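Sensor protein (Rhodopseudomonas palustris, PDB 2OOL) binds a biliverdin chromophore as a bacteriophytochrome photoreceptor and probably signals through histidine kinase activity, this chain being its chromophore-binding PAS-GAF part. Local coordinates at residues A[56-61]-A[241-245]; A[125-130]-A[255-259]; A[179-185]-A[295-301]; A[162-167]-A[196-200]. All coordinates share one frame; numbering follows the deposited sequence.

Overall arrangement
The four contacts fall into two groups on opposite sides of the chain's centre. Interactions 1 and 2 belong to the interface of the PAS and GAF domains, where residues 241-245 and 255-259 of a long GAF excursion meet the PAS sheet; they touch each other through Ile255 and Leu243. Interactions 3 and 4 lie in the GAF domain and share a sheet, strands 181-187 and 193-200 being neighbours in it, with centres about 11 Å apart. Interaction 3 lines the biliverdin pocket, whereas the side chains of Leu257 in interaction 2 and Leu243 in interaction 1 stay about 10 and 14 Å from the chromophore. The centres of interactions 1 and 4 are about 41 Å apart.

Interaction 1: A[56-61]-A[241-245]; sequences ASVSAN and SPLVP
Val58 and Val244 face each other as an antiparallel hydrogen-bonded pair in the knot region of the phytochrome fold, where a strand from the GAF excursion joins the PAS sheet and the N-terminal chain is threaded through the resulting lasso. Strand 241-244 lies between 55-59 and 38-39, so its backbone is served from two directions. Toward 55-59, Val58 N gives to Val244 O (3.0 Å) and Val244 N answers to Val58 O (2.6 Å). Ala60 N then reaches Pro242 O (2.9 Å), continuing the ladder. In the other direction, Ser241 and Leu243 bond through their backbones to Ile39 and Gly37.

Serine hydroxyls finish the pairing at its two ends. The hydroxyl of Ser57, set anti to its own backbone nitrogen (chi1 168°), donates to Pro245 O (2.8 Å), the carbonyl of a proline that follows a cis peptide. At the far end Ser241 OG accepts from Asn61 N (3.0 Å). Apolar contact is modest: Ala60 CB rests on Pro242 CG and Val244 CG2, both at 4.2 Å. Within 56-61 a further link ties Ser59 to Asn61: Asn61, whose ND2 bonds Gly43 O, accepts at OD1 from Ser59 OG (2.6 Å), itself bonded to Leu45 N.

Interaction 2: A[125-130]-A[255-259]; sequences HDSIVI and IDLSF
His125 and Asp256 bring together a PAS beta hairpin and a GAF loop. The hairpin reverses through a type I' turn, His125 to Ile128, and the imidazole leaves its first corner with CG anti to the backbone nitrogen (chi1 177°). The extended torsion carries the ring between two groups: Asp126 OD1 lies over one face, and over the other comes the edge of Phe259, a T-shaped pair with centroids 5.1 Å apart and planes at 72°. At the ring's edge, NE2 makes a weak hydrogen bond to Asp256 OD2 (3.3 Å).

Asp256 is itself held from within its loop. Its OD1 accepts from Ser258 N (2.8 Å) in an Asx turn and, on the syn lone pair, from Ser258 OG (2.6 Å), which fixes the carboxylate's rotation. An alanine here would strip away the acceptor for His125 NE2 and is likely to leave the Ser258 hydroxyl and amide without their shared partner. A water links the segments as well, giving to Asp126 OD2 and accepting from Asp256 N.

Deeper in, Ile130 CD1 meets Ile255 CG2 (3.9 Å) and Leu257 CD2 (4.1 Å). These aliphatic chains continue onto Leu45 and Val47 of strand 44-48, whereas Phe259 packs on Ile227 of helix 219-227 and His123 of strand 114-125, so the loop is wedged between the PAS sheet and that GAF helix.

Interaction 3: A[179-185]-A[295-301]; sequences FDRIKVY and MISCHNL. With LBV (3-[2-[(Z)-[3-(2-carboxyethyl)-5-[(Z)-(4-ethenyl-3-methyl-5-oxidanylidene-pyrrol-2-ylidene)methyl]-4-methyl-pyrrol-1-ium -2-ylidene]methyl]-5-[(Z)-[(3E)-3-ethylidene-4-methyl-5-oxidanylidene-pyrrolidin-2-ylidene]methyl]-4-methyl-1H-pyrrol-3- yl]propanoic acid), chain C.
Arg181, Lys183 and Tyr185 pair with His299, Ser297 and Met295 in an antiparallel ladder between two inner strands of the GAF sheet, on the side that carries biliverdin. Each pair is closed by two backbone N-H...O bonds, and Asp180 and Arg181 both face His299 in a classic beta bulge. There Asn300 OD1 takes Asp180 N (2.8 Å), and Asp180 OD2 takes Leu301 N (3.0 Å).

The opposite face, bearing Ile182, Ile296 and Cys298, turns to helix 162-177; Ile182 CD1 presses on Cys298 CB (3.5 Å).

Arg181 NH1 donates to His299 ND1 (2.9 Å, 164° at the hydrogen); NH1 lies in the imidazole plane and ND1 in the plane of the guanidinium, although the two planes stand 65° apart. Lys183 curls so that CE sits over the imidazole face. A phenylalanine in place of His299 would deprive NH1 of its acceptor, and the guanidinium would probably be freer to turn, though NH2 also bonds Pro205 O.

Ser297 has its hydroxyl anti to the backbone nitrogen (chi1 -179°), whence OG donates to the ring D carbonyl oxygen, LBV O_D (2.7 Å). The imidazole of His299 also lies against this oxygen, NE2 3.1 Å from LBV O_D. Ring D turns in phytochrome photoconversion, and here its carbonyl is gripped by a neutral hydroxyl, with the cations Arg181 and Lys183 likely to polarise it.

Interaction 4: A[162-167]-A[196-200]; sequences LPTACW and IAEDR
Ile196 and Ala197 follow each other in a strand, yet both direct their side chains toward helix 162-177, a departure from alternation that comes from a classic beta bulge in which the two face Val184. The bulge lets strand 193-200 of the GAF sheet present two consecutive residues to the first turns of the helix; the axes of 162-167 and 196-200 approach to 7.5 Å at 33°.

Each of the two finds its own place. Ala197 CB abuts Cys166 CB (3.6 Å) and comes close to Trp167 N, small enough to let the helix backbone draw near. Ile196 places CG1 between its backbone nitrogen and carbonyl carbon (chi1 57°), which swings CD1 to Cys166 SG (3.9 Å) and Leu162 CD2 (4.2 Å). Beyond them, Leu162 and Ile196 both touch Trp293 of strand 291-300, and Leu162 continues onto Ile325 of helix 308-332.

Farther along, the exposed indole of Trp167 reaches along the strand, edge first, to Glu198 O, which its CD1 meets at 3.4 Å near the ring plane. NE1 stands 3.5 Å from Asp199 OD1, the carboxylate turned 85° from the indole. Glu198 heads away from the helix to Ser206 OG and Leu207 N, and forms a salt bridge with Arg200 whose hydrogen bond is weak.

Helix and strand meet here largely through close apolar packing. Asp199, the carboxylate beside the indole, is paired through OD2 with Arg174, farther along the same helix; that salt bridge supplies an ionic tie beside the apolar contact and would be expected to offset the carboxylate's charge.

Interaction 1: A[56-61]-A[241-245]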
# COMPACT_ATOMS: atom_id res chain seq x y z
N ALA A 56 11.65 30.06 15.01
CA ALA A 56 11.25 30.64 16.31
C ALA A 56 11.69 29.77 17.48
O ALA A 56 11.87 30.25 18.58
CB ALA A 56 9.75 30.99 16.34
N SER A 57 11.99 28.51 17.21
CA SER A 57 12.57 27.63 18.21
C SER A 57 13.21 26.43 17.51
O SER A 57 12.76 26.08 16.41
CB SER A 57 11.47 27.12 19.16
OG SER A 57 11.94 26.06 19.98
N VAL A 58 14.22 25.82 18.16
CA VAL A 58 14.86 24.61 17.65
C VAL A 58 15.23 23.73 18.79
O VAL A 58 15.47 24.21 19.90
CB VAL A 58 16.22 24.86 16.86
CG1 VAL A 58 16.00 24.87 15.33
CG2 VAL A 58 16.93 26.08 17.35
N SER A 59 15.24 22.43 18.51
CA SER A 59 15.84 21.45 19.40
C SER A 59 17.35 21.67 19.44
O SER A 59 18.00 21.98 18.40
CB SER A 59 15.50 20.00 18.94
OG SER A 59 15.87 19.76 17.59
N ALA A 60 17.90 21.51 20.65
CA ALA A 60 19.29 21.79 20.95
C ALA A 60 20.25 20.93 20.14
O ALA A 60 21.37 21.36 19.89
CB ALA A 60 19.57 21.56 22.45
N ASN A 61 19.83 19.71 19.80
CA ASN A 61 20.61 18.77 18.98
C ASN A 61 20.90 19.26 17.57
O ASN A 61 21.80 18.76 16.90
CB ASN A 61 19.98 17.33 18.95
CG ASN A 61 18.66 17.24 18.17
OD1 ASN A 61 17.93 18.20 18.05
ND2 ASN A 61 18.37 16.05 17.62
N SER A 241 16.32 16.08 24.15
CA SER A 241 16.98 17.29 23.65
C SER A 241 16.00 18.44 23.77
O SER A 241 14.97 18.45 23.10
CB SER A 241 17.42 17.08 22.20
OG SER A 241 17.96 18.25 21.60
N PRO A 242 16.32 19.42 24.63
CA PRO A 242 15.38 20.49 24.88
C PRO A 242 15.18 21.44 23.73
O PRO A 242 16.03 21.56 22.87
CB PRO A 242 15.99 21.19 26.09
CG PRO A 242 17.40 20.93 25.96
CD PRO A 242 17.50 19.56 25.49
N LEU A 243 14.01 22.08 23.72
CA LEU A 243 13.67 23.10 22.76
C LEU A 243 14.28 24.40 23.22
O LEU A 243 14.28 24.70 24.40
CB LEU A 243 12.16 23.29 22.63
CG LEU A 243 11.42 22.05 22.13
CD1 LEU A 243 9.94 22.35 21.90
CD2 LEU A 243 12.06 21.39 20.93
N VAL A 244 14.78 25.17 22.27
CA VAL A 244 15.45 26.44 22.57
C VAL A 244 14.83 27.51 21.70
O VAL A 244 15.08 27.51 20.51
CB VAL A 244 16.92 26.38 22.24
CG1 VAL A 244 17.64 27.71 22.65
CG2 VAL A 244 17.54 25.24 22.93
N PRO A 245 13.99 28.39 22.26
CA PRO A 245 13.38 28.32 23.59
C PRO A 245 12.09 27.51 23.53
O PRO A 245 11.55 27.24 22.44
CB PRO A 245 13.08 29.77 23.90
CG PRO A 245 12.76 30.39 22.57
CD PRO A 245 13.54 29.59 21.53

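Interaction 2: A[125-130]-A[255-259]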
# COMPACT_ATOMS: atom_id res chain seq x y z
N HIS A 125 -0.52 23.80 14.64
CA HIS A 125 -1.28 23.59 15.90
C HIS A 125 -0.90 24.84 16.72
O HIS A 125 0.21 25.35 16.59
CB HIS A 125 -0.91 22.19 16.53
CG HIS A 125 -1.55 21.87 17.87
ND1 HIS A 125 -2.92 21.80 18.06
CD2 HIS A 125 -1.00 21.58 19.08
CE1 HIS A 125 -3.18 21.50 19.32
NE2 HIS A 125 -2.03 21.36 19.96
N ASP A 126 -1.87 25.46 17.41
CA ASP A 126 -1.59 26.68 18.22
C ASP A 126 -0.99 27.83 17.51
O ASP A 126 -0.11 28.54 18.02
CB ASP A 126 -0.73 26.33 19.43
CG ASP A 126 -1.52 25.53 20.49
OD1 ASP A 126 -2.67 25.12 20.21
OD2 ASP A 126 -1.03 25.41 21.63
N SER A 127 -1.53 28.10 16.33
CA SER A 127 -1.16 29.28 15.60
C SER A 127 0.29 29.24 15.15
O SER A 127 0.83 30.26 14.71
CB SER A 127 -1.50 30.56 16.45
OG SER A 127 -2.64 30.24 17.29
N ILE A 128 0.92 28.06 15.20
CA ILE A 128 2.32 27.92 14.74
C ILE A 128 2.55 26.70 13.87
O ILE A 128 1.73 25.80 13.84
CB ILE A 128 3.33 27.90 15.94
CG1 ILE A 128 3.04 26.75 16.89
CG2 ILE A 128 3.34 29.27 16.67
CD1 ILE A 128 4.20 26.36 17.74
N VAL A 129 3.72 26.64 13.24
CA VAL A 129 4.08 25.55 12.34
C VAL A 129 5.30 24.90 12.89
O VAL A 129 6.26 25.58 13.20
CB VAL A 129 4.42 26.11 10.93
CG1 VAL A 129 4.84 24.99 10.00
CG2 VAL A 129 3.22 26.91 10.37
N ILE A 130 5.26 23.57 13.01
CA ILE A 130 6.32 22.79 13.56
C ILE A 130 6.79 21.90 12.40
O ILE A 130 5.97 21.26 11.76
CB ILE A 130 5.84 21.94 14.74
CG1 ILE A 130 5.50 22.81 15.96
CG2 ILE A 130 6.88 20.84 15.12
CD1 ILE A 130 5.02 22.07 17.23
N ILE A 255 5.70 25.11 24.19
CA ILE A 255 5.24 24.60 22.92
C ILE A 255 4.50 23.27 23.15
O ILE A 255 5.04 22.32 23.71
CB ILE A 255 6.44 24.45 21.90
CG1 ILE A 255 6.98 25.85 21.55
CG2 ILE A 255 5.96 23.80 20.64
CD1 ILE A 255 8.35 25.90 20.86
N ASP A 256 3.25 23.25 22.70
CA ASP A 256 2.39 22.10 22.75
C ASP A 256 2.83 21.10 21.69
O ASP A 256 2.63 21.31 20.50
CB ASP A 256 0.92 22.55 22.53
CG ASP A 256 -0.06 21.45 22.74
OD1 ASP A 256 0.29 20.25 22.60
OD2 ASP A 256 -1.21 21.76 23.10
N LEU A 257 3.42 20.00 22.14
CA LEU A 257 3.91 18.97 21.24
C LEU A 257 2.91 17.86 21.02
O LEU A 257 3.24 16.81 20.48
CB LEU A 257 5.25 18.49 21.76
CG LEU A 257 6.33 19.58 21.81
CD1 LEU A 257 7.56 19.09 22.50
CD2 LEU A 257 6.68 19.99 20.40
N SER A 258 1.65 18.09 21.38
CA SER A 258 0.63 17.03 21.17
C SER A 258 0.73 16.29 19.83
O SER A 258 0.64 15.05 19.79
CB SER A 258 -0.78 17.60 21.30
OG SER A 258 -1.04 18.06 22.60
N PHE A 259 0.87 17.04 18.73
CA PHE A 259 0.89 16.48 17.37
C PHE A 259 2.30 16.30 16.78
O PHE A 259 2.46 16.03 15.60
CB PHE A 259 -0.04 17.26 16.47
CG PHE A 259 -1.46 17.10 16.83
CD1 PHE A 259 -2.15 15.96 16.42
CD2 PHE A 259 -2.08 17.98 17.68
CE1 PHE A 259 -3.46 15.76 16.80
CE2 PHE A 259 -3.42 17.80 18.06
CZ PHE A 259 -4.10 16.67 17.63
O HOH W 1 1.93 25.78 21.47

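Interaction 3: A[179-185]-A[295-301]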
# COMPACT_ATOMS: atom_id res chain seq x y z
N PHE A 179 9.46 -5.61 13.92
CA PHE A 179 9.55 -5.57 15.38
C PHE A 179 9.35 -7.00 15.89
O PHE A 179 8.64 -7.81 15.28
CB PHE A 179 8.53 -4.60 16.00
CG PHE A 179 9.05 -3.18 16.24
CD1 PHE A 179 9.82 -2.50 15.28
CD2 PHE A 179 8.74 -2.53 17.41
CE1 PHE A 179 10.25 -1.22 15.51
CE2 PHE A 179 9.15 -1.23 17.65
CZ PHE A 179 9.92 -0.57 16.70
N ASP A 180 10.00 -7.32 17.00
CA ASP A 180 9.92 -8.64 17.64
C ASP A 180 8.53 -9.17 18.05
O ASP A 180 8.28 -10.36 18.04
CB ASP A 180 10.83 -8.59 18.89
CG ASP A 180 12.31 -8.62 18.53
OD1 ASP A 180 12.61 -9.22 17.48
OD2 ASP A 180 13.17 -8.06 19.25
N ARG A 181 7.62 -8.28 18.44
CA ARG A 181 6.34 -8.67 19.05
C ARG A 181 5.28 -7.61 18.83
O ARG A 181 5.47 -6.46 19.21
CB ARG A 181 6.52 -8.87 20.56
CG ARG A 181 5.27 -9.43 21.28
CD ARG A 181 5.55 -9.71 22.74
NE ARG A 181 5.90 -8.50 23.50
CZ ARG A 181 6.58 -8.50 24.64
NH1 ARG A 181 6.81 -7.38 25.25
NH2 ARG A 181 7.01 -9.61 25.19
N ILE A 182 4.19 -7.99 18.19
CA ILE A 182 3.07 -7.10 17.96
C ILE A 182 1.87 -7.66 18.71
O ILE A 182 1.53 -8.83 18.56
CB ILE A 182 2.73 -7.01 16.46
CG1 ILE A 182 3.98 -6.73 15.60
CG2 ILE A 182 1.61 -6.01 16.18
CD1 ILE A 182 4.82 -5.57 15.98
N LYS A 183 1.21 -6.79 19.49
CA LYS A 183 0.06 -7.18 20.33
C LYS A 183 -1.15 -6.32 19.99
O LYS A 183 -1.00 -5.16 19.75
CB LYS A 183 0.39 -6.98 21.81
CG LYS A 183 1.52 -7.95 22.33
CD LYS A 183 2.31 -7.36 23.52
CE LYS A 183 3.06 -6.09 23.14
NZ LYS A 183 4.40 -6.26 22.58
N VAL A 184 -2.34 -6.90 19.99
CA VAL A 184 -3.56 -6.09 19.92
C VAL A 184 -4.15 -6.12 21.33
O VAL A 184 -4.41 -7.18 21.88
CB VAL A 184 -4.54 -6.59 18.88
CG1 VAL A 184 -5.77 -5.67 18.85
CG2 VAL A 184 -3.84 -6.66 17.56
N TYR A 185 -4.31 -4.94 21.89
CA TYR A 185 -4.67 -4.73 23.28
C TYR A 185 -6.03 -4.06 23.27
O TYR A 185 -6.17 -3.00 22.66
CB TYR A 185 -3.66 -3.75 23.90
CG TYR A 185 -3.79 -3.51 25.40
CD1 TYR A 185 -4.24 -2.28 25.90
CD2 TYR A 185 -3.42 -4.47 26.30
CE1 TYR A 185 -4.33 -2.05 27.27
CE2 TYR A 185 -3.53 -4.26 27.69
CZ TYR A 185 -3.97 -3.03 28.17
OH TYR A 185 -4.08 -2.84 29.56
N MET A 295 -5.33 -0.70 21.29
CA MET A 295 -4.06 -0.28 20.70
C MET A 295 -3.35 -1.48 20.07
O MET A 295 -3.46 -2.60 20.58
CB MET A 295 -3.11 0.26 21.77
CG MET A 295 -3.68 1.27 22.70
SD MET A 295 -3.16 2.97 22.35
CE MET A 295 -1.69 2.98 23.39
N ILE A 296 -2.66 -1.24 18.96
CA ILE A 296 -1.65 -2.14 18.43
C ILE A 296 -0.34 -1.67 19.02
O ILE A 296 0.07 -0.54 18.81
CB ILE A 296 -1.57 -2.07 16.90
CG1 ILE A 296 -2.97 -2.30 16.31
CG2 ILE A 296 -0.56 -3.08 16.38
CD1 ILE A 296 -3.00 -2.57 14.82
N SER A 297 0.25 -2.53 19.85
CA SER A 297 1.48 -2.22 20.56
C SER A 297 2.61 -3.12 20.03
O SER A 297 2.47 -4.34 20.02
CB SER A 297 1.29 -2.54 22.04
OG SER A 297 2.45 -2.25 22.82
N CYS A 298 3.69 -2.48 19.60
CA CYS A 298 4.80 -3.11 18.91
C CYS A 298 6.09 -2.93 19.75
O CYS A 298 6.50 -1.83 20.02
CB CYS A 298 4.97 -2.46 17.53
SG CYS A 298 3.47 -2.19 16.52
N HIS A 299 6.72 -4.02 20.15
CA HIS A 299 7.93 -3.95 20.96
C HIS A 299 9.11 -4.63 20.24
O HIS A 299 8.93 -5.61 19.51
CB HIS A 299 7.72 -4.70 22.26
CG HIS A 299 6.80 -4.01 23.22
ND1 HIS A 299 6.27 -4.66 24.32
CD2 HIS A 299 6.29 -2.75 23.23
CE1 HIS A 299 5.48 -3.82 24.97
NE2 HIS A 299 5.49 -2.65 24.34
N ASN A 300 10.29 -4.08 20.47
CA ASN A 300 11.52 -4.67 20.00
C ASN A 300 12.51 -4.73 21.16
O ASN A 300 12.54 -3.86 22.03
CB ASN A 300 12.09 -3.89 18.80
CG ASN A 300 12.88 -4.81 17.86
OD1 ASN A 300 12.31 -5.71 17.26
ND2 ASN A 300 14.20 -4.61 17.75
N LEU A 301 13.32 -5.77 21.18
CA LEU A 301 14.32 -5.92 22.22
C LEU A 301 15.34 -4.80 22.19
O LEU A 301 15.72 -4.27 23.24
CB LEU A 301 15.05 -7.25 22.06
CG LEU A 301 16.07 -7.62 23.17
CD1 LEU A 301 15.36 -8.18 24.43
CD2 LEU A 301 17.11 -8.61 22.65
C1A LBV C . 2.74 3.06 34.37
C1B LBV C . 2.35 6.23 31.28
O1B LBV C . 4.41 10.53 26.91
C1C LBV C . 1.93 3.83 27.45
O1C LBV C . 3.47 2.53 22.65
C1D LBV C . 1.55 -0.89 27.59
C2A LBV C . 2.46 3.86 35.62
C2B LBV C . 2.37 7.45 30.60
O2B LBV C . 3.16 9.46 25.44
C2C LBV C . 1.81 3.35 26.13
O2C LBV C . 4.95 2.42 24.30
C2D LBV C . 0.87 -2.02 28.10
C3A LBV C . 2.25 5.23 34.95
C3B LBV C . 2.32 7.19 29.23
C3C LBV C . 1.59 1.99 26.22
C3D LBV C . 1.22 -3.07 27.28
C4A LBV C . 2.40 5.10 33.54
C4B LBV C . 2.21 5.77 29.08
C4C LBV C . 1.61 1.63 27.58
C4D LBV C . 2.10 -2.57 26.31
CAA LBV C . 1.94 6.45 35.60
CAB LBV C . 2.36 8.25 28.12
CAC LBV C . 1.90 4.08 24.77
CAD LBV C . 0.79 -4.37 27.46
CBA LBV C . 1.68 6.70 37.12
CBB LBV C . 3.72 8.34 27.46
CBC LBV C . 3.39 4.25 24.32
CBD LBV C . 1.14 -5.41 26.62
CGB LBV C . 3.76 9.55 26.52
CGC LBV C . 4.00 2.95 23.69
CHB LBV C . 2.29 6.21 32.68
CHC LBV C . 2.14 5.19 27.78
CHD LBV C . 1.42 0.37 28.15
CMA LBV C . 3.73 3.85 36.50
CMB LBV C . 2.49 8.85 31.24
CMC LBV C . 1.38 1.11 24.96
CMD LBV C . -0.09 -2.11 29.30
N_A LBV C . 2.68 3.82 33.26
O_A LBV C . 2.99 1.86 34.36
N_B LBV C . 2.23 5.28 30.33
N_C LBV C . 1.82 2.76 28.25
N_D LBV C . 2.27 -1.27 26.55
O_D LBV C . 2.65 -3.18 25.38

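Interaction 4: A[162-167]-A[196-200]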
# COMPACT_ATOMS: atom_id res chain seq x y z
N LEU A 162 -13.27 -11.90 15.62
CA LEU A 162 -12.38 -10.83 16.05
C LEU A 162 -10.93 -11.27 16.27
O LEU A 162 -10.02 -10.62 15.80
CB LEU A 162 -12.92 -10.15 17.33
CG LEU A 162 -12.18 -8.93 17.88
CD1 LEU A 162 -12.32 -7.78 16.90
CD2 LEU A 162 -12.70 -8.53 19.28
N PRO A 163 -10.71 -12.35 17.03
CA PRO A 163 -9.31 -12.76 17.17
C PRO A 163 -8.61 -13.03 15.83
O PRO A 163 -7.43 -12.79 15.71
CB PRO A 163 -9.39 -14.04 18.01
CG PRO A 163 -10.74 -13.95 18.71
CD PRO A 163 -11.64 -13.23 17.77
N THR A 164 -9.35 -13.51 14.83
CA THR A 164 -8.78 -13.70 13.49
C THR A 164 -8.45 -12.34 12.85
O THR A 164 -7.40 -12.18 12.24
CB THR A 164 -9.73 -14.50 12.59
OG1 THR A 164 -10.11 -15.71 13.27
CG2 THR A 164 -9.08 -14.87 11.24
N ALA A 165 -9.35 -11.38 12.99
CA ALA A 165 -9.15 -10.06 12.41
C ALA A 165 -7.93 -9.41 13.07
O ALA A 165 -7.05 -8.89 12.38
CB ALA A 165 -10.38 -9.20 12.58
N CYS A 166 -7.88 -9.49 14.39
CA CYS A 166 -6.80 -8.90 15.15
C CYS A 166 -5.46 -9.52 14.83
O CYS A 166 -4.45 -8.79 14.75
CB CYS A 166 -7.10 -8.94 16.65
SG CYS A 166 -8.43 -7.80 17.07
N TRP A 167 -5.44 -10.83 14.64
CA TRP A 167 -4.20 -11.55 14.31
C TRP A 167 -3.71 -11.27 12.88
O TRP A 167 -2.52 -11.16 12.65
CB TRP A 167 -4.35 -13.08 14.58
CG TRP A 167 -3.07 -13.78 14.26
CD1 TRP A 167 -2.01 -14.00 15.09
CD2 TRP A 167 -2.68 -14.28 12.97
NE1 TRP A 167 -0.99 -14.64 14.40
CE2 TRP A 167 -1.38 -14.80 13.10
CE3 TRP A 167 -3.32 -14.34 11.72
CZ2 TRP A 167 -0.70 -15.38 12.03
CZ3 TRP A 167 -2.65 -14.93 10.66
CH2 TRP A 167 -1.36 -15.44 10.82
N ILE A 196 -5.45 -9.45 23.29
CA ILE A 196 -6.36 -10.41 22.69
C ILE A 196 -5.79 -11.09 21.45
O ILE A 196 -6.33 -12.10 20.97
CB ILE A 196 -7.72 -9.77 22.40
CG1 ILE A 196 -7.57 -8.53 21.49
CG2 ILE A 196 -8.36 -9.34 23.73
CD1 ILE A 196 -8.86 -8.03 20.90
N ALA A 197 -4.69 -10.57 20.91
CA ALA A 197 -4.01 -11.22 19.78
C ALA A 197 -2.56 -10.81 19.83
O ALA A 197 -2.22 -9.81 20.48
CB ALA A 197 -4.63 -10.83 18.43
N GLU A 198 -1.72 -11.59 19.16
CA GLU A 198 -0.27 -11.45 19.23
C GLU A 198 0.40 -12.15 18.06
O GLU A 198 0.04 -13.24 17.70
CB GLU A 198 0.26 -12.09 20.50
CG GLU A 198 1.69 -11.73 20.82
CD GLU A 198 2.13 -12.33 22.14
OE1 GLU A 198 2.11 -13.58 22.22
OE2 GLU A 198 2.46 -11.54 23.08
N ASP A 199 1.37 -11.49 17.43
CA ASP A 199 2.29 -12.20 16.55
C ASP A 199 3.68 -11.80 16.96
O ASP A 199 3.97 -10.62 17.11
CB ASP A 199 2.05 -11.84 15.09
CG ASP A 199 2.64 -12.86 14.11
OD1 ASP A 199 2.42 -14.08 14.24
OD2 ASP A 199 3.34 -12.42 13.20
N ARG A 200 4.53 -12.80 17.14
CA ARG A 200 5.92 -12.58 17.53
C ARG A 200 6.90 -13.54 16.84
O ARG A 200 6.53 -14.64 16.40
CB ARG A 200 6.07 -12.72 19.04
CG ARG A 200 5.67 -14.04 19.54
CD ARG A 200 5.93 -14.19 21.03
NE ARG A 200 6.01 -15.61 21.32
CZ ARG A 200 4.96 -16.43 21.28
NH1 ARG A 200 3.75 -15.96 21.00
NH2 ARG A 200 5.13 -17.70 21.53